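Local atomic coordinates of DNA repair protein XRCC1 (Homo sapiens, PDB entry 3LQC), a protein that acts as a scaffold in DNA single-strand break repair, assembling repair complexes and binding poly-ADP-ribose to limit PARP1 activity. Residues I43-L49 / D126-C132; D59-S65 / F142-R148; L88-M94 / R107-F111. All blocks are in the same frame, centred on the assembly; numbering follows the deposited sequence. Where two conformers were deposited one is given.

Overall arrangement
The three contacts lie in the N-terminal domain of XRCC1, a beta sandwich. Contact 1 pairs two strands inside the five-stranded mixed sheet, contact 2 two strands of the three-stranded antiparallel sheet, and contact 3 spans the sheets, from strand 85-92 of the first to edge strand 108-111 of the second. Contacts 1 and 2, centres about 13 Å apart, touch where C132 meets S65 and L144. Contacts 2 and 3 are closer, about 9 Å between centres; 1 and 3 are about 16 Å apart. Along the chain contacts 1 and 2 interlock, and contact 3 is nested within both, closing one compact domain. A partner protein meets mainly contact 3, but also V131 of contact 1.

Contact 1: I43-L49 / D126-C132; sequences ISVVLQL and DRVKIVC. With CO3 (carbonate ion), chain D.
V45 and I130 form one of six antiparallel pairs that join I43-L49 to D126-C132 inside the five-stranded mixed sheet of the XRCC1 N-terminal domain, the local strand axes running at 166°. Two-way backbone bonds at I43/C132, V45/I130 and L47/V128 fix the register; L47 N to V128 O, at 2.7 Å, is nearly straight (171°). The tight part is the face bearing I43, V45, L47, V128, I130 and C132. Here V45 CG2 lies against I130 CB and CD1, and at the far end L49 CD1 reaches V128 CG2 at 3.8 Å. Helix 28-36 closes over I43 and V45, while V70 and V68 of strand 67-73 meet V128 and I130.

The other face is more polar. V46 CG2 rests on the K129 chain, 3.7 Å from CE, and that chain bends at its third torsion (-66°) to bring the ammonium to a carbonate ion, probably picked up from the crystallisation liquor. K129 NZ donates to carbonate O2 at 2.7 Å, S44 OG to O1 at 2.6 Å, and R7 NH2 is a third donor to the anion, in a pocket that P2, E3 and E81 also line.

Toward the partly exposed end, Q48 CG sits over one face of the R127 guanidinium, offset to its rim and 3.7 Å from NE, with the amide plane turned well away from parallel. Solvent enters here: one water donates to L49 O and accepts from R127 NH1. R127 NH1 also donates to D126 O at 2.7 Å, from above the carbonyl plane, and L49 N approaches D126 O from the opposite face at 2.8 Å, so two donors grip one carbonyl oxygen.

Contact 2: D59-S65 / F142-R148; sequences DIGNDGS and FGLSFVR
A classic beta bulge, in which S145 and F146 both face G61, interrupts the antiparallel pairing of D59-S65 with F142-R148 in the three-stranded sheet of the domain. Its signature is a shared acceptor: G61 O takes S145 N at 2.6 Å and F146 N at 3.2 Å, the second in the carbonyl plane on a lone pair. G61 N answers with a nearly straight bond (173°) to F146 O. The pairing shifts by one residue beyond this point.

The F146 ring folds back across the neighbouring strand because its CG sits between the backbone N and carbonyl carbon (chi1 68°). G61 CA meets the face of the F146 ring, 3.6 Å from the centroid and close to the ring normal, a CH-pi contact with no room for a beta carbon, which would clash with CE2. On the opposite face of the F146 ring lies R148 NH2, 3.7 Å above the plane and over its centre, so the ring is held between glycine and guanidinium. A serine replacing F146 would probably uncover G61 CA and leave the R148 guanidinium free to turn.

I60 and V147 stand side by side on the inward face, and the I60 and L144 side chains meet at an angle, I60 CG2 3.8 Å from L144 CD2; L144 continues the packing onto I130 and C132 of strand 125-133.

At the far end G143 O is gripped twice. D63 N and S65 OG (2.9 Å) reach G143 O from opposite faces of its plane. The turn is closed by an Asx motif: N62, with CG anti to its backbone N (chi1 -175°), directs OD1 at the backbone of S65, whose N donates at 2.7 Å on a lone pair of that oxygen.

Contact 3: L88-M94 / R107-F111; sequences LVTSSFM and RVRMF
R107 NH1 donates to F93 O at 2.8 Å, the bond fairly straight at 156°; the oxygen lies in the guanidinium plane, although the donor stands above the carbonyl plane. A water makes a second link between the segments, donating to F93 O and accepting from R107 N, and R107 NH2 has its salt bridge with E98. The other arginine bond is more bent: R109 NH1 reaches S92 O at 2.7 Å with 136° at the hydrogen, though it meets a lone pair in the carbonyl plane. Beyond the two segments, R109 NH1 is salt-bridged to an acidic side chain of the partner protein chain, and S92 N donates to an acidic side chain there.

R109 reaches S92 by passing over F93. R109 CD lies over one face of the F93 ring, displaced toward the rim and 4.0 Å from its centroid, a CH-pi contact, while R109 CG comes within 3.7 Å of F93 CE1. The bend at the third torsion (61°) then carries the guanidinium past F93 to lie with one face over F111 CE2; its charge is too distant from F93 for more than a weak cation-pi attraction.

Farther along, F93 CZ meets the edge of the F111 ring, 4.0 Å from its CZ, the two side chains arriving from opposite directions. In one of its two modelled conformers, L88 places CD2 almost centrally over a face of F111, 3.6 Å from the centroid. I60 of strand 57-63 touches both L88 and F93 and continues this apolar layer between the two sheets.

Chemically, the contact clamps the edges of the sandwich by two arginine-to-carbonyl bonds over an aromatic interior, and the R109 salt bridge and the hydrogen bonds of S92 and T90 to the other chain place this edge strand in the interface with the partner protein.

Contact 1: I43-L49 / D126-C132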
loop_
_atom_site.group_PDB
_atom_site.type_symbol
_atom_site.label_atom_id
_atom_site.label_comp_id
_atom_site.label_asym_id
_atom_site.label_seq_id
_atom_site.Cartn_x
_atom_site.Cartn_y
_atom_site.Cartn_z
ATOM N N ILE A 43 -3.588 -17.824 -11.012
ATOM C CA ILE A 43 -4.434 -18.475 -12.005
ATOM C C ILE A 43 -5.617 -17.577 -12.300
ATOM O O ILE A 43 -5.999 -16.764 -11.466
ATOM C CB ILE A 43 -4.989 -19.825 -11.503
ATOM C CG1 ILE A 43 -5.796 -19.611 -10.225
ATOM C CG2 ILE A 43 -3.867 -20.834 -11.279
ATOM C CD1 ILE A 43 -6.892 -20.595 -10.044
ATOM N N SER A 44 -6.205 -17.722 -13.481
ATOM C CA SER A 44 -7.451 -17.035 -13.789
ATOM C C SER A 44 -8.462 -17.986 -14.406
ATOM O O SER A 44 -8.100 -19.026 -14.954
ATOM C CB SER A 44 -7.196 -15.906 -14.767
ATOM O OG SER A 44 -6.641 -16.431 -15.956
ATOM N N VAL A 45 -9.736 -17.633 -14.299
ATOM C CA VAL A 45 -10.760 -18.255 -15.117
ATOM C C VAL A 45 -11.367 -17.167 -15.985
ATOM O O VAL A 45 -11.461 -16.011 -15.573
ATOM C CB VAL A 45 -11.879 -18.916 -14.277
ATOM C CG1 VAL A 45 -11.336 -20.071 -13.453
ATOM C CG2 VAL A 45 -12.540 -17.899 -13.391
ATOM N N VAL A 46 -11.758 -17.527 -17.199
ATOM C CA VAL A 46 -12.451 -16.594 -18.062
ATOM C C VAL A 46 -13.839 -17.121 -18.369
ATOM O O VAL A 46 -14.001 -18.263 -18.802
ATOM C CB VAL A 46 -11.691 -16.336 -19.367
ATOM C CG1 VAL A 46 -12.598 -15.627 -20.376
ATOM C CG2 VAL A 46 -10.448 -15.507 -19.095
ATOM N N LEU A 47 -14.838 -16.286 -18.107
ATOM C CA LEU A 47 -16.213 -16.599 -18.440
ATOM C C LEU A 47 -16.535 -15.946 -19.769
ATOM O O LEU A 47 -16.504 -14.721 -19.894
ATOM C CB LEU A 47 -17.179 -16.071 -17.380
ATOM C CG LEU A 47 -16.981 -16.391 -15.898
ATOM C CD1 LEU A 47 -18.086 -15.709 -15.093
ATOM C CD2 LEU A 47 -16.958 -17.890 -15.636
ATOM N N GLN A 48 -16.817 -16.780 -20.760
ATOM C CA GLN A 48 -17.278 -16.329 -22.058
ATOM C C GLN A 48 -18.801 -16.293 -22.058
ATOM O O GLN A 48 -19.460 -17.328 -22.121
ATOM C CB GLN A 48 -16.791 -17.286 -23.136
ATOM C CG GLN A 48 -15.295 -17.260 -23.331
ATOM C CD GLN A 48 -14.854 -18.180 -24.448
ATOM O OE1 GLN A 48 -15.446 -19.241 -24.664
ATOM N NE2 GLN A 48 -13.812 -17.781 -25.164
ATOM N N LEU A 49 -19.354 -15.095 -21.971
ATOM C CA LEU A 49 -20.790 -14.933 -21.884
ATOM C C LEU A 49 -21.423 -14.935 -23.268
ATOM O O LEU A 49 -20.869 -14.376 -24.213
ATOM C CB LEU A 49 -21.119 -13.632 -21.161
ATOM C CG LEU A 49 -20.415 -13.452 -19.823
ATOM C CD1 LEU A 49 -20.859 -12.143 -19.197
ATOM C CD2 LEU A 49 -20.724 -14.615 -18.916
ATOM N N ASP A 126 -18.896 -9.310 -22.554
ATOM C CA ASP A 126 -19.176 -10.739 -22.681
ATOM C C ASP A 126 -17.951 -11.582 -22.349
ATOM O O ASP A 126 -17.941 -12.791 -22.569
ATOM C CB ASP A 126 -19.737 -11.087 -24.062
ATOM C CG ASP A 126 -18.749 -10.840 -25.182
ATOM O OD1 ASP A 126 -17.669 -10.271 -24.933
ATOM O OD2 ASP A 126 -19.065 -11.216 -26.326
ATOM N N ARG A 127 -16.921 -10.928 -21.820
ATOM C CA ARG A 127 -15.778 -11.627 -21.244
ATOM C C ARG A 127 -15.531 -11.163 -19.809
ATOM O O ARG A 127 -15.375 -9.969 -19.544
ATOM C CB ARG A 127 -14.527 -11.417 -22.092
ATOM C CG ARG A 127 -14.653 -11.951 -23.506
ATOM C CD ARG A 127 -14.762 -13.464 -23.520
ATOM N NE ARG A 127 -14.864 -13.973 -24.888
ATOM C CZ ARG A 127 -16.013 -14.238 -25.505
ATOM N NH1 ARG A 127 -17.164 -14.052 -24.875
ATOM N NH2 ARG A 127 -16.012 -14.695 -26.750
ATOM N N VAL A 128 -15.524 -12.112 -18.883
ATOM C CA VAL A 128 -15.210 -11.827 -17.495
ATOM C C VAL A 128 -14.000 -12.662 -17.054
ATOM O O VAL A 128 -14.039 -13.893 -17.042
ATOM C CB VAL A 128 -16.405 -12.098 -16.565
ATOM C CG1 VAL A 128 -16.153 -11.480 -15.203
ATOM C CG2 VAL A 128 -17.694 -11.532 -17.161
ATOM N N LYS A 129 -12.923 -11.978 -16.693
ATOM C CA LYS A 129 -11.712 -12.643 -16.253
ATOM C C LYS A 129 -11.513 -12.401 -14.765
ATOM O O LYS A 129 -11.405 -11.251 -14.320
ATOM C CB LYS A 129 -10.506 -12.128 -17.048
ATOM C CG LYS A 129 -9.180 -12.700 -16.602
ATOM C CD LYS A 129 -8.034 -12.157 -17.439
ATOM C CE LYS A 129 -8.134 -12.616 -18.877
ATOM N NZ LYS A 129 -6.847 -12.423 -19.595
ATOM N N ILE A 130 -11.480 -13.483 -13.998
ATOM C CA ILE A 130 -11.225 -13.394 -12.563
ATOM C C ILE A 130 -9.816 -13.916 -12.270
ATOM O O ILE A 130 -9.513 -15.076 -12.543
ATOM C CB ILE A 130 -12.260 -14.190 -11.749
ATOM C CG1 ILE A 130 -13.670 -13.647 -11.991
ATOM C CG2 ILE A 130 -11.933 -14.139 -10.281
ATOM C CD1 ILE A 130 -14.372 -14.259 -13.186
ATOM N N VAL A 131 -8.953 -13.059 -11.734
ATOM C CA VAL A 131 -7.567 -13.444 -11.486
ATOM C C VAL A 131 -7.291 -13.624 -10.003
ATOM O O VAL A 131 -7.497 -12.712 -9.214
ATOM C CB VAL A 131 -6.576 -12.416 -12.071
ATOM C CG1 VAL A 131 -5.152 -12.965 -12.019
ATOM C CG2 VAL A 131 -6.957 -12.071 -13.499
ATOM N N CYS A 132 -6.826 -14.811 -9.632
ATOM C CA CYS A 132 -6.492 -15.108 -8.246
ATOM C C CYS A 132 -4.985 -15.201 -8.081
ATOM O O CYS A 132 -4.318 -15.988 -8.749
ATOM C CB CYS A 132 -7.144 -16.419 -7.812
ATOM S SG CYS A 132 -8.941 -16.424 -7.848
HETATM C C CO3 D . -4.506 -13.937 -17.772
HETATM O O1 CO3 D . -5.540 -14.711 -17.629
HETATM O O2 CO3 D . -4.385 -13.225 -18.856
HETATM O O HOH W 1 -19.363 -15.135 -26.556
#

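Contact 2: D59-S65 / F142-R148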
loop_
_atom_site.group_PDB
_atom_site.type_symbol
_atom_site.label_atom_id
_atom_site.label_comp_id
_atom_site.label_asym_id
_atom_site.label_seq_id
_atom_site.Cartn_x
_atom_site.Cartn_y
_atom_site.Cartn_z
ATOM N N ASP A 59 -19.740 -9.806 -5.704
ATOM C CA ASP A 59 -19.461 -10.433 -4.414
ATOM C C ASP A 59 -18.474 -11.575 -4.627
ATOM O O ASP A 59 -18.656 -12.405 -5.517
ATOM C CB ASP A 59 -20.737 -10.984 -3.770
ATOM C CG ASP A 59 -21.814 -9.926 -3.590
ATOM O OD1 ASP A 59 -21.481 -8.715 -3.531
ATOM O OD2 ASP A 59 -23.000 -10.313 -3.497
ATOM N N ILE A 60 -17.433 -11.618 -3.803
ATOM C CA ILE A 60 -16.364 -12.587 -3.973
ATOM C C ILE A 60 -16.102 -13.339 -2.679
ATOM O O ILE A 60 -15.912 -12.734 -1.627
ATOM C CB ILE A 60 -15.071 -11.899 -4.429
ATOM C CG1 ILE A 60 -15.270 -11.298 -5.817
ATOM C CG2 ILE A 60 -13.904 -12.879 -4.421
ATOM C CD1 ILE A 60 -14.077 -10.571 -6.333
ATOM N N GLY A 61 -16.110 -14.663 -2.766
ATOM C CA GLY A 61 -15.804 -15.504 -1.629
ATOM C C GLY A 61 -14.472 -16.182 -1.851
ATOM O O GLY A 61 -14.338 -17.019 -2.741
ATOM N N ASN A 62 -13.483 -15.827 -1.043
ATOM C CA ASN A 62 -12.141 -16.327 -1.258
ATOM C C ASN A 62 -12.017 -17.805 -0.943
ATOM O O ASN A 62 -12.774 -18.350 -0.142
ATOM C CB ASN A 62 -11.117 -15.533 -0.447
ATOM C CG ASN A 62 -9.686 -15.949 -0.752
ATOM O OD1 ASN A 62 -9.348 -16.257 -1.893
ATOM N ND2 ASN A 62 -8.841 -15.963 0.268
ATOM N N ASP A 63 -11.067 -18.457 -1.596
ATOM C CA ASP A 63 -10.665 -19.794 -1.191
ATOM C C ASP A 63 -9.149 -19.897 -1.240
ATOM O O ASP A 63 -8.593 -20.673 -2.022
ATOM C CB ASP A 63 -11.293 -20.869 -2.072
ATOM C CG ASP A 63 -10.892 -22.273 -1.649
ATOM O OD1 ASP A 63 -10.715 -22.501 -0.434
ATOM O OD2 ASP A 63 -10.758 -23.150 -2.532
ATOM N N GLY A 64 -8.492 -19.085 -0.418
ATOM C CA GLY A 64 -7.057 -19.180 -0.220
ATOM C C GLY A 64 -6.223 -18.270 -1.097
ATOM O O GLY A 64 -5.000 -18.388 -1.116
ATOM N N SER A 65 -6.873 -17.375 -1.833
ATOM C CA SER A 65 -6.162 -16.413 -2.668
ATOM C C SER A 65 -5.688 -15.245 -1.815
ATOM O O SER A 65 -6.365 -14.858 -0.865
ATOM C CB SER A 65 -7.075 -15.872 -3.771
ATOM O OG SER A 65 -7.408 -16.868 -4.710
ATOM N N PHE A 142 -5.474 -22.873 -4.333
ATOM C CA PHE A 142 -6.211 -21.644 -4.039
ATOM C C PHE A 142 -7.053 -21.143 -5.205
ATOM O O PHE A 142 -6.769 -21.427 -6.361
ATOM C CB PHE A 142 -5.238 -20.541 -3.616
ATOM C CG PHE A 142 -4.336 -20.087 -4.713
ATOM C CD1 PHE A 142 -4.775 -19.161 -5.649
ATOM C CD2 PHE A 142 -3.055 -20.599 -4.828
ATOM C CE1 PHE A 142 -3.951 -18.749 -6.672
ATOM C CE2 PHE A 142 -2.222 -20.190 -5.849
ATOM C CZ PHE A 142 -2.670 -19.263 -6.774
ATOM N N GLY A 143 -8.082 -20.373 -4.885
ATOM C CA GLY A 143 -8.956 -19.805 -5.889
ATOM C C GLY A 143 -10.083 -19.075 -5.193
ATOM O O GLY A 143 -9.848 -18.325 -4.242
ATOM N N LEU A 144 -11.308 -19.303 -5.656
ATOM C CA LEU A 144 -12.484 -18.698 -5.038
ATOM C C LEU A 144 -13.456 -19.761 -4.588
ATOM O O LEU A 144 -13.544 -20.825 -5.195
ATOM C CB LEU A 144 -13.198 -17.776 -6.022
ATOM C CG LEU A 144 -12.394 -16.567 -6.486
ATOM C CD1 LEU A 144 -13.298 -15.591 -7.216
ATOM C CD2 LEU A 144 -11.735 -15.913 -5.280
ATOM N N SER A 145 -14.198 -19.471 -3.525
ATOM C CA SER A 145 -15.336 -20.306 -3.171
ATOM C C SER A 145 -16.491 -19.919 -4.065
ATOM O O SER A 145 -17.244 -20.763 -4.531
ATOM C CB SER A 145 -15.719 -20.126 -1.706
ATOM O OG SER A 145 -14.768 -20.779 -0.887
ATOM N N PHE A 146 -16.613 -18.627 -4.315
ATOM C CA PHE A 146 -17.676 -18.143 -5.162
ATOM C C PHE A 146 -17.388 -16.740 -5.656
ATOM O O PHE A 146 -16.629 -15.990 -5.049
ATOM C CB PHE A 146 -19.021 -18.198 -4.425
ATOM C CG PHE A 146 -19.129 -17.239 -3.272
ATOM C CD1 PHE A 146 -19.355 -15.890 -3.493
ATOM C CD2 PHE A 146 -19.019 -17.691 -1.969
ATOM C CE1 PHE A 146 -19.461 -15.005 -2.443
ATOM C CE2 PHE A 146 -19.123 -16.811 -0.907
ATOM C CZ PHE A 146 -19.350 -15.466 -1.143
ATOM N N VAL A 147 -17.979 -16.408 -6.790
ATOM C CA VAL A 147 -17.999 -15.041 -7.266
ATOM C C VAL A 147 -19.385 -14.817 -7.846
ATOM O O VAL A 147 -19.894 -15.651 -8.601
ATOM C CB VAL A 147 -16.903 -14.773 -8.323
ATOM C CG1 VAL A 147 -16.921 -15.850 -9.406
ATOM C CG2 VAL A 147 -17.074 -13.387 -8.923
ATOM N N ARG A 148 -20.015 -13.716 -7.456
ATOM C CA ARG A 148 -21.340 -13.388 -7.955
ATOM C C ARG A 148 -21.341 -12.018 -8.606
ATOM O O ARG A 148 -20.736 -11.071 -8.103
ATOM C CB ARG A 148 -22.372 -13.434 -6.835
ATOM C CG ARG A 148 -22.625 -14.820 -6.320
ATOM C CD ARG A 148 -23.240 -14.790 -4.938
ATOM N NE ARG A 148 -23.103 -16.093 -4.299
ATOM C CZ ARG A 148 -22.952 -16.267 -2.989
ATOM N NH1 ARG A 148 -22.913 -15.212 -2.169
ATOM N NH2 ARG A 148 -22.834 -17.496 -2.501
#

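Contact 3: L88-M94 / R107-F111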
loop_
_atom_site.group_PDB
_atom_site.type_symbol
_atom_site.label_atom_id
_atom_site.label_comp_id
_atom_site.label_asym_id
_atom_site.label_seq_id
_atom_site.Cartn_x
_atom_site.Cartn_y
_atom_site.Cartn_z
ATOM N N LEU A 88 -13.023 -4.823 -11.285
ATOM C CA LEU A 88 -12.646 -4.737 -9.879
ATOM C C LEU A 88 -11.138 -4.808 -9.763
ATOM O O LEU A 88 -10.518 -5.816 -10.102
ATOM C CB LEU A 88 -13.284 -5.846 -9.037
ATOM C CG LEU A 88 -12.750 -5.895 -7.597
ATOM C CD1 LEU A 88 -13.084 -4.618 -6.861
ATOM C CD2 LEU A 88 -13.280 -7.087 -6.845
ATOM N N VAL A 89 -10.556 -3.726 -9.279
ATOM C CA VAL A 89 -9.121 -3.627 -9.130
ATOM C C VAL A 89 -8.590 -4.730 -8.199
ATOM O O VAL A 89 -9.311 -5.223 -7.332
ATOM C CB VAL A 89 -8.762 -2.227 -8.616
ATOM C CG1 VAL A 89 -8.612 -2.220 -7.093
ATOM C CG2 VAL A 89 -7.521 -1.726 -9.309
ATOM N N THR A 90 -7.341 -5.136 -8.399
ATOM C CA THR A 90 -6.743 -6.196 -7.581
ATOM C C THR A 90 -6.916 -5.931 -6.080
ATOM O O THR A 90 -6.427 -4.939 -5.543
ATOM C CB THR A 90 -5.254 -6.385 -7.891
ATOM O OG1 THR A 90 -5.074 -6.569 -9.300
ATOM C CG2 THR A 90 -4.715 -7.609 -7.148
ATOM N N SER A 91 -7.610 -6.834 -5.406
ATOM C CA SER A 91 -8.036 -6.600 -4.037
ATOM C C SER A 91 -7.547 -7.681 -3.073
ATOM O O SER A 91 -7.449 -8.855 -3.433
ATOM C CB SER A 91 -9.558 -6.481 -3.981
ATOM O OG SER A 91 -9.988 -5.436 -4.831
ATOM N N SER A 92 -7.254 -7.261 -1.844
ATOM C CA SER A 92 -6.652 -8.122 -0.827
ATOM C C SER A 92 -7.665 -9.043 -0.150
ATOM O O SER A 92 -8.775 -8.635 0.187
ATOM C CB SER A 92 -5.947 -7.255 0.220
ATOM O OG SER A 92 -5.571 -8.010 1.346
ATOM N N PHE A 93 -7.276 -10.295 0.041
ATOM C CA PHE A 93 -8.118 -11.255 0.737
ATOM C C PHE A 93 -7.336 -11.969 1.828
ATOM O O PHE A 93 -7.918 -12.452 2.796
ATOM C CB PHE A 93 -8.729 -12.257 -0.241
ATOM C CG PHE A 93 -9.905 -11.710 -0.980
ATOM C CD1 PHE A 93 -11.191 -11.967 -0.542
ATOM C CD2 PHE A 93 -9.725 -10.899 -2.085
ATOM C CE1 PHE A 93 -12.283 -11.442 -1.209
ATOM C CE2 PHE A 93 -10.812 -10.371 -2.752
ATOM C CZ PHE A 93 -12.091 -10.646 -2.315
ATOM N N MET A 94 -6.016 -12.021 1.670
ATOM C CA MET A 94 -5.140 -12.561 2.707
ATOM C C MET A 94 -3.834 -11.795 2.734
ATOM O O MET A 94 -3.353 -11.340 1.696
ATOM C CB MET A 94 -4.834 -14.038 2.457
ATOM C CG MET A 94 -6.056 -14.912 2.323
ATOM S SD MET A 94 -5.610 -16.626 2.020
ATOM C CE MET A 94 -4.907 -17.108 3.591
ATOM N N ARG A 107 -12.300 -15.294 3.362
ATOM C CA ARG A 107 -12.947 -13.996 3.498
ATOM C C ARG A 107 -13.940 -13.762 2.368
ATOM O O ARG A 107 -13.714 -14.177 1.227
ATOM C CB ARG A 107 -11.923 -12.863 3.536
ATOM C CG ARG A 107 -11.186 -12.759 4.844
ATOM C CD ARG A 107 -10.392 -11.475 4.941
ATOM N NE ARG A 107 -9.787 -11.357 6.262
ATOM C CZ ARG A 107 -8.535 -11.693 6.551
ATOM N NH1 ARG A 107 -7.725 -12.148 5.603
ATOM N NH2 ARG A 107 -8.085 -11.555 7.789
ATOM N N VAL A 108 -15.045 -13.108 2.700
ATOM C CA VAL A 108 -16.000 -12.668 1.700
ATOM C C VAL A 108 -15.990 -11.152 1.644
ATOM O O VAL A 108 -16.034 -10.486 2.679
ATOM C CB VAL A 108 -17.429 -13.127 2.037
ATOM C CG1 VAL A 108 -18.412 -12.603 0.982
ATOM C CG2 VAL A 108 -17.495 -14.642 2.150
ATOM N N ARG A 109 -15.922 -10.600 0.440
ATOM C CA ARG A 109 -16.055 -9.156 0.288
ATOM C C ARG A 109 -17.071 -8.826 -0.797
ATOM O O ARG A 109 -17.085 -9.456 -1.858
ATOM C CB ARG A 109 -14.701 -8.506 -0.018
ATOM C CG ARG A 109 -13.640 -8.806 1.022
ATOM C CD ARG A 109 -12.315 -8.156 0.675
ATOM N NE ARG A 109 -12.423 -6.707 0.601
ATOM C CZ ARG A 109 -11.457 -5.921 0.143
ATOM N NH1 ARG A 109 -10.321 -6.456 -0.273
ATOM N NH2 ARG A 109 -11.627 -4.607 0.100
ATOM N N MET A 110 -17.930 -7.853 -0.506
ATOM C CA MET A 110 -18.910 -7.354 -1.457
ATOM C C MET A 110 -18.372 -6.065 -2.032
ATOM O O MET A 110 -17.849 -5.236 -1.296
ATOM C CB MET A 110 -20.235 -7.063 -0.750
ATOM C CG MET A 110 -20.610 -8.067 0.344
ATOM S SD MET A 110 -21.097 -9.676 -0.300
ATOM C CE MET A 110 -21.725 -10.491 1.163
ATOM N N PHE A 111 -18.508 -5.891 -3.342
ATOM C CA PHE A 111 -18.052 -4.671 -3.999
ATOM C C PHE A 111 -19.186 -4.027 -4.788
ATOM O O PHE A 111 -19.459 -4.413 -5.921
ATOM C CB PHE A 111 -16.857 -4.966 -4.914
ATOM C CG PHE A 111 -15.721 -5.676 -4.218
ATOM C CD1 PHE A 111 -15.752 -7.048 -4.032
ATOM C CD2 PHE A 111 -14.624 -4.967 -3.741
ATOM C CE1 PHE A 111 -14.712 -7.706 -3.387
ATOM C CE2 PHE A 111 -13.583 -5.619 -3.095
ATOM C CZ PHE A 111 -13.627 -6.994 -2.920
HETATM O O HOH W 2 -9.384 -14.760 2.724
#